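Local coordinates for membrane-bound lysozyme inhibitor of C-type lysozyme (Pseudomonas aeruginosa, PDB 3F6Z), which specifically inhibits C-type lysozymes as a membrane-bound lipoprotein of the outer membrane, at residues L8-D13 and N41-V46; V21-E26 and W74-E79. All coordinates share one frame; numbering follows the deposited sequence.

From the N terminus, strand 6-10 stands apart from the eight-stranded antiparallel barrel. Interaction 1 closes a loop of 27 residues, which holds strands 16-25 and 30-38, by bringing 8-13 back to strand 41-49. Interaction 2 starts inside that loop, at 21-26, and ends beyond it, at 74-79, so the two contacts cross along the chain. It ties the first barrel strand to the sixth across the interior, whereas interaction 1 packs the N-terminal strand against the barrel's third strand. Their centres lie about 20 Å apart, on opposite sides of the chain's centre, yet they touch where V46 CG2 packs 4.0 Å from W74 CD1.

Interaction 1 of 2, residues L8-D13 and N41-V46; sequences LALPGD and NSLAVV
The backbones that carry L10 and L43 pass without pairing: the nearest CA atoms, of L10 and N41, are 8.1 Å apart. No hydrogen bond joins the segments, which run in roughly opposed directions and meet through side chains alone. L10 and L43 both point toward the other segment, and their branched ends meet, CD2 of L10 lying 4.2 Å from CD1 of L43. In L10 a chi1 of -58° sets CG beside the backbone N, and CD2, the branch turned aside from the extended CA-CB-CG-CD1 line, is the methyl that reaches L43. Leucine suits both places, being long enough to span the gap and wholly apolar. P11, its phi fixed near -64° by the ring, lays that compact ring crosswise to N41, whose short side chain fits beside it at the start of the strand.

The N-terminal strand 6-10 thus packs on the outside of the antiparallel beta-barrel, at a subunit interface. Strand 41-49 is hydrogen-bonded to strands 30-38 and 52-59. K38 of the former packs on L10 and bonds through NZ to G12 O. A strand of a second subunit pairs antiparallel with L8, A9 and L10, and L8 of that subunit packs on L43.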
ATOM      1  N   LEU B   8     -18.424  -6.635  11.278  1.00 29.95           N
ATOM      2  CA  LEU B   8     -17.876  -7.546  10.282  1.00 29.83           C
ATOM      3  C   LEU B   8     -17.299  -8.752  11.002  1.00 29.94           C
ATOM      4  O   LEU B   8     -16.632  -8.612  12.027  1.00 30.16           O
ATOM      5  CB  LEU B   8     -16.770  -6.871   9.474  1.00 30.03           C
ATOM      6  CG  LEU B   8     -15.912  -7.825   8.633  1.00 30.63           C
ATOM      7  CD1 LEU B   8     -16.768  -8.526   7.584  1.00 30.16           C
ATOM      8  CD2 LEU B   8     -14.790  -7.046   7.975  1.00 30.23           C
ATOM      9  N   ALA B   9     -17.555  -9.941  10.474  1.00 30.99           N
ATOM     10  CA  ALA B   9     -17.032 -11.153  11.090  1.00 30.98           C
ATOM     11  C   ALA B   9     -15.593 -11.350  10.640  1.00 30.46           C
ATOM     12  O   ALA B   9     -15.314 -11.355   9.443  1.00 31.00           O
ATOM     13  CB  ALA B   9     -17.874 -12.354  10.684  1.00 31.50           C
ATOM     14  N   LEU B  10     -14.679 -11.490  11.594  1.00 29.27           N
ATOM     15  CA  LEU B  10     -13.274 -11.706  11.271  1.00 29.42           C
ATOM     16  C   LEU B  10     -13.079 -13.202  11.025  1.00 29.79           C
ATOM     17  O   LEU B  10     -13.500 -14.029  11.828  1.00 31.29           O
ATOM     18  CB  LEU B  10     -12.386 -11.224  12.419  1.00 27.52           C
ATOM     19  CG  LEU B  10     -12.548  -9.746  12.797  1.00 26.77           C
ATOM     20  CD1 LEU B  10     -11.667  -9.425  13.985  1.00 26.45           C
ATOM     21  CD2 LEU B  10     -12.183  -8.862  11.616  1.00 28.05           C
ATOM     22  N   PRO B  11     -12.430 -13.567   9.907  1.00 30.23           N
ATOM     23  CA  PRO B  11     -12.175 -14.960   9.525  1.00 30.26           C
ATOM     24  C   PRO B  11     -11.272 -15.794  10.436  1.00 31.84           C
ATOM     25  O   PRO B  11     -10.349 -15.279  11.068  1.00 30.60           O
ATOM     26  CB  PRO B  11     -11.587 -14.820   8.128  1.00 30.64           C
ATOM     27  CG  PRO B  11     -10.805 -13.556   8.246  1.00 30.11           C
ATOM     28  CD  PRO B  11     -11.779 -12.645   8.958  1.00 28.97           C
ATOM     29  N   GLY B  12     -11.550 -17.094  10.483  1.00 32.82           N
ATOM     30  CA  GLY B  12     -10.747 -17.999  11.280  1.00 33.85           C
ATOM     31  C   GLY B  12     -11.156 -18.153  12.726  1.00 34.64           C
ATOM     32  O   GLY B  12     -11.958 -17.382  13.252  1.00 34.84           O
ATOM     33  N   ASP B  13     -10.576 -19.158  13.373  1.00 36.44           N
ATOM     34  CA  ASP B  13     -10.860 -19.461  14.769  1.00 38.35           C
ATOM     35  C   ASP B  13      -9.733 -19.016  15.693  1.00 37.70           C
ATOM     36  O   ASP B  13      -9.738 -19.332  16.883  1.00 37.33           O
ATOM     37  CB  ASP B  13     -11.099 -20.966  14.925  1.00 40.73           C
ATOM     38  CG  ASP B  13     -12.310 -21.446  14.145  1.00 43.84           C
ATOM     39  OD1 ASP B  13     -12.516 -22.676  14.052  1.00 46.80           O
ATOM     40  OD2 ASP B  13     -13.063 -20.590  13.627  1.00 44.95           O
ATOM     41  N   ASN B  41      -4.828 -11.820  10.196  1.00 18.82           N
ATOM     42  CA  ASN B  41      -5.340 -10.464  10.112  1.00 18.41           C
ATOM     43  C   ASN B  41      -4.921  -9.600  11.279  1.00 18.47           C
ATOM     44  O   ASN B  41      -4.913 -10.035  12.433  1.00 19.91           O
ATOM     45  CB  ASN B  41      -6.867 -10.466  10.005  1.00 16.92           C
ATOM     46  CG  ASN B  41      -7.356 -11.095   8.716  1.00 18.59           C
ATOM     47  OD1 ASN B  41      -7.915 -12.193   8.719  1.00 19.74           O
ATOM     48  ND2 ASN B  41      -7.137 -10.406   7.601  1.00 16.54           N
ATOM     49  N   SER B  42      -4.587  -8.360  10.959  1.00 17.68           N
ATOM     50  CA  SER B  42      -4.173  -7.383  11.945  1.00 19.16           C
ATOM     51  C   SER B  42      -4.687  -6.046  11.431  1.00 19.09           C
ATOM     52  O   SER B  42      -4.339  -5.620  10.329  1.00 19.54           O
ATOM     53  CB  SER B  42      -2.648  -7.376  12.057  1.00 19.17           C
ATOM     54  OG  SER B  42      -2.208  -6.360  12.935  1.00 21.04           O
ATOM     55  N   LEU B  43      -5.522  -5.387  12.223  1.00 18.76           N
ATOM     56  CA  LEU B  43      -6.101  -4.122  11.804  1.00 18.11           C
ATOM     57  C   LEU B  43      -5.887  -3.013  12.814  1.00 17.45           C
ATOM     58  O   LEU B  43      -5.555  -3.260  13.971  1.00 18.91           O
ATOM     59  CB  LEU B  43      -7.603  -4.292  11.571  1.00 17.47           C
ATOM     60  CG  LEU B  43      -8.047  -5.496  10.737  1.00 20.71           C
ATOM     61  CD1 LEU B  43      -9.562  -5.642  10.833  1.00 20.70           C
ATOM     62  CD2 LEU B  43      -7.598  -5.332   9.286  1.00 17.34           C
ATOM     63  N   ALA B  44      -6.099  -1.788  12.354  1.00 17.10           N
ATOM     64  CA  ALA B  44      -5.970  -0.602  13.176  1.00 15.77           C
ATOM     65  C   ALA B  44      -7.050   0.361  12.716  1.00 16.88           C
ATOM     66  O   ALA B  44      -7.072   0.772  11.551  1.00 18.55           O
ATOM     67  CB  ALA B  44      -4.592   0.023  12.992  1.00 16.60           C
ATOM     68  N   VAL B  45      -7.953   0.703  13.628  1.00 15.49           N
ATOM     69  CA  VAL B  45      -9.039   1.625  13.326  1.00 14.74           C
ATOM     70  C   VAL B  45      -8.533   2.992  13.758  1.00 15.65           C
ATOM     71  O   VAL B  45      -8.347   3.263  14.947  1.00 15.03           O
ATOM     72  CB  VAL B  45     -10.336   1.235  14.098  1.00 15.91           C
ATOM     73  CG1 VAL B  45     -11.492   2.126  13.675  1.00 11.83           C
ATOM     74  CG2 VAL B  45     -10.683  -0.229  13.819  1.00 12.59           C
ATOM     75  N   VAL B  46      -8.306   3.860  12.782  1.00 15.17           N
ATOM     76  CA  VAL B  46      -7.750   5.160  13.080  1.00 16.38           C
ATOM     77  C   VAL B  46      -8.547   6.354  12.623  1.00 19.40           C
ATOM     78  O   VAL B  46      -8.996   6.413  11.481  1.00 17.50           O
ATOM     79  CB  VAL B  46      -6.348   5.318  12.444  1.00 16.46           C
ATOM     80  CG1 VAL B  46      -5.750   6.646  12.851  1.00 16.86           C
ATOM     81  CG2 VAL B  46      -5.448   4.148  12.828  1.00 16.84           C
TER

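Interaction 2 of 2, residues V21-E26 and W74-E79; sequences VDYKCE and WWTKGE
Y23 and W74 form a T-shaped (edge-to-face) stack. The six-membered ring of W74 turns its edge to the tyrosine, with CZ2 3.8 Å above the plane of the Y23 ring and over its centre. The planes stand at 84° and the centroids are 5.3 Å apart, a geometry that directs the slightly positive C-H rim of the indole at the phenol's pi cloud. W74 reaches this place because its CG is anti to the backbone N (chi1 176°), which carries the indole away from its strand and into the barrel.

Tyrosine also supplies a polar end. Y23 OH donates to a water at 2.7 Å, and the water donates in turn to G78 O in the turn after strand 72-77, where a positive phi (63°) suits glycine. Y35 is a further partner: its OH is hydrogen-bonded to both Y23 OH and W74 NE1. The methyl CG2 of T76 packs 4.3 Å from Y23 OH, while T76 OG1 bonds to a polar side chain of another protein's chain.

K77, probably involved directly in blocking the lysozyme active site, lies on the barrel's outer side, its NZ salt-bridged to acidic side chains of that other protein. Around the stack, A81 of strand 80-84 touches both side chains, V33 of strand 30-38 and E100 of strand 96-100 flank Y23, and the C25-C98 disulfide joins the barrel's first and last strands.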
ATOM      1  N   VAL B  21      -5.409   2.368  22.177  1.00 28.81           N
ATOM      2  CA  VAL B  21      -4.248   3.156  22.556  1.00 28.29           C
ATOM      3  C   VAL B  21      -4.462   4.634  22.249  1.00 28.76           C
ATOM      4  O   VAL B  21      -4.924   4.992  21.160  1.00 29.21           O
ATOM      5  CB  VAL B  21      -2.975   2.650  21.823  1.00 26.55           C
ATOM      6  CG1 VAL B  21      -1.755   3.425  22.294  1.00 25.89           C
ATOM      7  CG2 VAL B  21      -2.789   1.152  22.078  1.00 25.72           C
ATOM      8  N   ASP B  22      -4.131   5.488  23.215  1.00 27.70           N
ATOM      9  CA  ASP B  22      -4.279   6.926  23.034  1.00 28.81           C
ATOM     10  C   ASP B  22      -2.965   7.509  22.546  1.00 27.71           C
ATOM     11  O   ASP B  22      -1.899   7.121  23.016  1.00 28.05           O
ATOM     12  CB  ASP B  22      -4.676   7.604  24.349  1.00 31.71           C
ATOM     13  CG  ASP B  22      -5.820   6.897  25.047  1.00 33.01           C
ATOM     14  OD1 ASP B  22      -6.841   6.609  24.391  1.00 34.90           O
ATOM     15  OD2 ASP B  22      -5.695   6.631  26.259  1.00 34.88           O
ATOM     16  N   TYR B  23      -3.049   8.438  21.600  1.00 26.15           N
ATOM     17  CA  TYR B  23      -1.868   9.075  21.033  1.00 27.68           C
ATOM     18  C   TYR B  23      -2.004  10.585  21.042  1.00 29.98           C
ATOM     19  O   TYR B  23      -3.085  11.138  21.258  1.00 30.80           O
ATOM     20  CB  TYR B  23      -1.662   8.669  19.562  1.00 23.69           C
ATOM     21  CG  TYR B  23      -1.243   7.240  19.311  1.00 23.13           C
ATOM     22  CD1 TYR B  23       0.101   6.908  19.106  1.00 20.66           C
ATOM     23  CD2 TYR B  23      -2.191   6.219  19.258  1.00 20.87           C
ATOM     24  CE1 TYR B  23       0.482   5.594  18.856  1.00 20.19           C
ATOM     25  CE2 TYR B  23      -1.822   4.900  19.015  1.00 21.03           C
ATOM     26  CZ  TYR B  23      -0.489   4.592  18.817  1.00 20.26           C
ATOM     27  OH  TYR B  23      -0.136   3.275  18.619  1.00 20.61           O
ATOM     28  N   LYS B  24      -0.882  11.238  20.771  1.00 32.62           N
ATOM     29  CA  LYS B  24      -0.807  12.683  20.664  1.00 34.52           C
ATOM     30  C   LYS B  24       0.246  12.875  19.595  1.00 34.85           C
ATOM     31  O   LYS B  24       1.342  12.321  19.689  1.00 34.37           O
ATOM     32  CB  LYS B  24      -0.356  13.331  21.974  1.00 36.82           C
ATOM     33  CG  LYS B  24      -0.195  14.844  21.844  1.00 38.97           C
ATOM     34  CD  LYS B  24      -0.152  15.521  23.191  1.00 41.48           C
ATOM     35  CE  LYS B  24      -0.084  17.027  23.037  1.00 40.50           C
ATOM     36  NZ  LYS B  24      -0.208  17.708  24.357  1.00 42.95           N
ATOM     37  N   CYS B  25      -0.096  13.637  18.567  1.00 36.20           N
ATOM     38  CA  CYS B  25       0.826  13.862  17.467  1.00 39.97           C
ATOM     39  C   CYS B  25       1.437  15.249  17.504  1.00 40.30           C
ATOM     40  O   CYS B  25       0.981  16.127  18.239  1.00 40.72           O
ATOM     41  CB  CYS B  25       0.106  13.628  16.136  1.00 40.60           C
ATOM     42  SG  CYS B  25      -0.755  12.017  16.065  1.00 47.36           S
ATOM     43  N   GLU B  26       2.473  15.429  16.697  1.00 41.21           N
ATOM     44  CA  GLU B  26       3.206  16.682  16.609  1.00 43.03           C
ATOM     45  C   GLU B  26       2.403  17.889  16.110  1.00 42.62           C
ATOM     46  O   GLU B  26       2.934  19.003  16.057  1.00 43.23           O
ATOM     47  CB  GLU B  26       4.420  16.491  15.700  1.00 45.21           C
ATOM     48  CG  GLU B  26       5.465  17.559  15.864  1.00 49.57           C
ATOM     49  CD  GLU B  26       6.476  17.550  14.752  1.00 52.61           C
ATOM     50  OE1 GLU B  26       6.943  16.452  14.376  1.00 54.46           O
ATOM     51  OE2 GLU B  26       6.808  18.648  14.261  1.00 54.12           O
ATOM     52  N   TRP B  74      -0.455   4.196   8.251  1.00 15.62           N
ATOM     53  CA  TRP B  74      -0.272   4.346   9.688  1.00 15.29           C
ATOM     54  C   TRP B  74       0.798   3.311  10.026  1.00 14.95           C
ATOM     55  O   TRP B  74       0.553   2.105   9.978  1.00 15.45           O
ATOM     56  CB  TRP B  74      -1.581   4.048  10.422  1.00 15.04           C
ATOM     57  CG  TRP B  74      -1.475   4.093  11.928  1.00 16.48           C
ATOM     58  CD1 TRP B  74      -1.583   3.038  12.790  1.00 14.96           C
ATOM     59  CD2 TRP B  74      -1.286   5.257  12.742  1.00 14.32           C
ATOM     60  NE1 TRP B  74      -1.480   3.473  14.089  1.00 14.58           N
ATOM     61  CE2 TRP B  74      -1.296   4.831  14.089  1.00 16.63           C
ATOM     62  CE3 TRP B  74      -1.113   6.618  12.465  1.00 14.26           C
ATOM     63  CZ2 TRP B  74      -1.140   5.721  15.161  1.00 14.77           C
ATOM     64  CZ3 TRP B  74      -0.958   7.504  13.533  1.00 15.82           C
ATOM     65  CH2 TRP B  74      -0.973   7.048  14.864  1.00 15.19           C
ATOM     66  N   TRP B  75       1.992   3.792  10.346  1.00 15.52           N
ATOM     67  CA  TRP B  75       3.126   2.914  10.634  1.00 14.69           C
ATOM     68  C   TRP B  75       3.614   3.089  12.072  1.00 15.47           C
ATOM     69  O   TRP B  75       4.119   4.144  12.443  1.00 14.18           O
ATOM     70  CB  TRP B  75       4.251   3.249   9.658  1.00 14.81           C
ATOM     71  CG  TRP B  75       5.195   2.136   9.343  1.00 14.92           C
ATOM     72  CD1 TRP B  75       5.502   1.054  10.130  1.00 12.87           C
ATOM     73  CD2 TRP B  75       6.034   2.042   8.187  1.00 13.50           C
ATOM     74  NE1 TRP B  75       6.481   0.301   9.529  1.00 13.87           N
ATOM     75  CE2 TRP B  75       6.827   0.885   8.337  1.00 13.68           C
ATOM     76  CE3 TRP B  75       6.194   2.831   7.036  1.00 14.99           C
ATOM     77  CZ2 TRP B  75       7.773   0.493   7.379  1.00 14.10           C
ATOM     78  CZ3 TRP B  75       7.132   2.443   6.082  1.00 13.91           C
ATOM     79  CH2 TRP B  75       7.910   1.281   6.263  1.00 13.74           C
ATOM     80  N   THR B  76       3.477   2.041  12.876  1.00 16.43           N
ATOM     81  CA  THR B  76       3.893   2.106  14.267  1.00 17.50           C
ATOM     82  C   THR B  76       5.191   1.353  14.521  1.00 19.29           C
ATOM     83  O   THR B  76       5.497   0.365  13.857  1.00 19.74           O
ATOM     84  CB  THR B  76       2.806   1.531  15.191  1.00 17.00           C
ATOM     85  OG1 THR B  76       2.790   0.099  15.085  1.00 13.41           O
ATOM     86  CG2 THR B  76       1.437   2.081  14.786  1.00 17.02           C
ATOM     87  N   LYS B  77       5.943   1.842  15.498  1.00 20.24           N
ATOM     88  CA  LYS B  77       7.216   1.262  15.905  1.00 21.04           C
ATOM     89  C   LYS B  77       7.246   1.470  17.420  1.00 20.80           C
ATOM     90  O   LYS B  77       7.486   2.575  17.901  1.00 20.47           O
ATOM     91  CB  LYS B  77       8.364   2.020  15.225  1.00 21.21           C
ATOM     92  CG  LYS B  77       9.766   1.591  15.620  1.00 22.02           C
ATOM     93  CD  LYS B  77      10.107   0.196  15.136  1.00 22.68           C
ATOM     94  CE  LYS B  77      11.542  -0.154  15.516  1.00 26.11           C
ATOM     95  NZ  LYS B  77      12.009  -1.431  14.909  1.00 27.52           N
ATOM     96  N   GLY B  78       6.978   0.411  18.172  1.00 23.24           N
ATOM     97  CA  GLY B  78       6.951   0.543  19.616  1.00 25.72           C
ATOM     98  C   GLY B  78       5.832   1.504  19.978  1.00 27.54           C
ATOM     99  O   GLY B  78       4.739   1.426  19.408  1.00 27.67           O
ATOM    100  N   GLU B  79       6.107   2.429  20.894  1.00 28.05           N
ATOM    101  CA  GLU B  79       5.103   3.405  21.328  1.00 30.05           C
ATOM    102  C   GLU B  79       4.963   4.568  20.348  1.00 29.38           C
ATOM    103  O   GLU B  79       4.113   5.441  20.530  1.00 29.26           O
ATOM    104  CB  GLU B  79       5.463   3.984  22.705  1.00 32.24           C
ATOM    105  CG  GLU B  79       5.803   2.968  23.779  1.00 37.74           C
ATOM    106  CD  GLU B  79       5.783   3.582  25.175  1.00 42.43           C
ATOM    107  OE1 GLU B  79       6.320   4.702  25.346  1.00 43.75           O
ATOM    108  OE2 GLU B  79       5.234   2.943  26.102  1.00 43.08           O
TER
HETATM  109  O   HOH W   1       2.427   2.758  19.343  1.00 18.23           O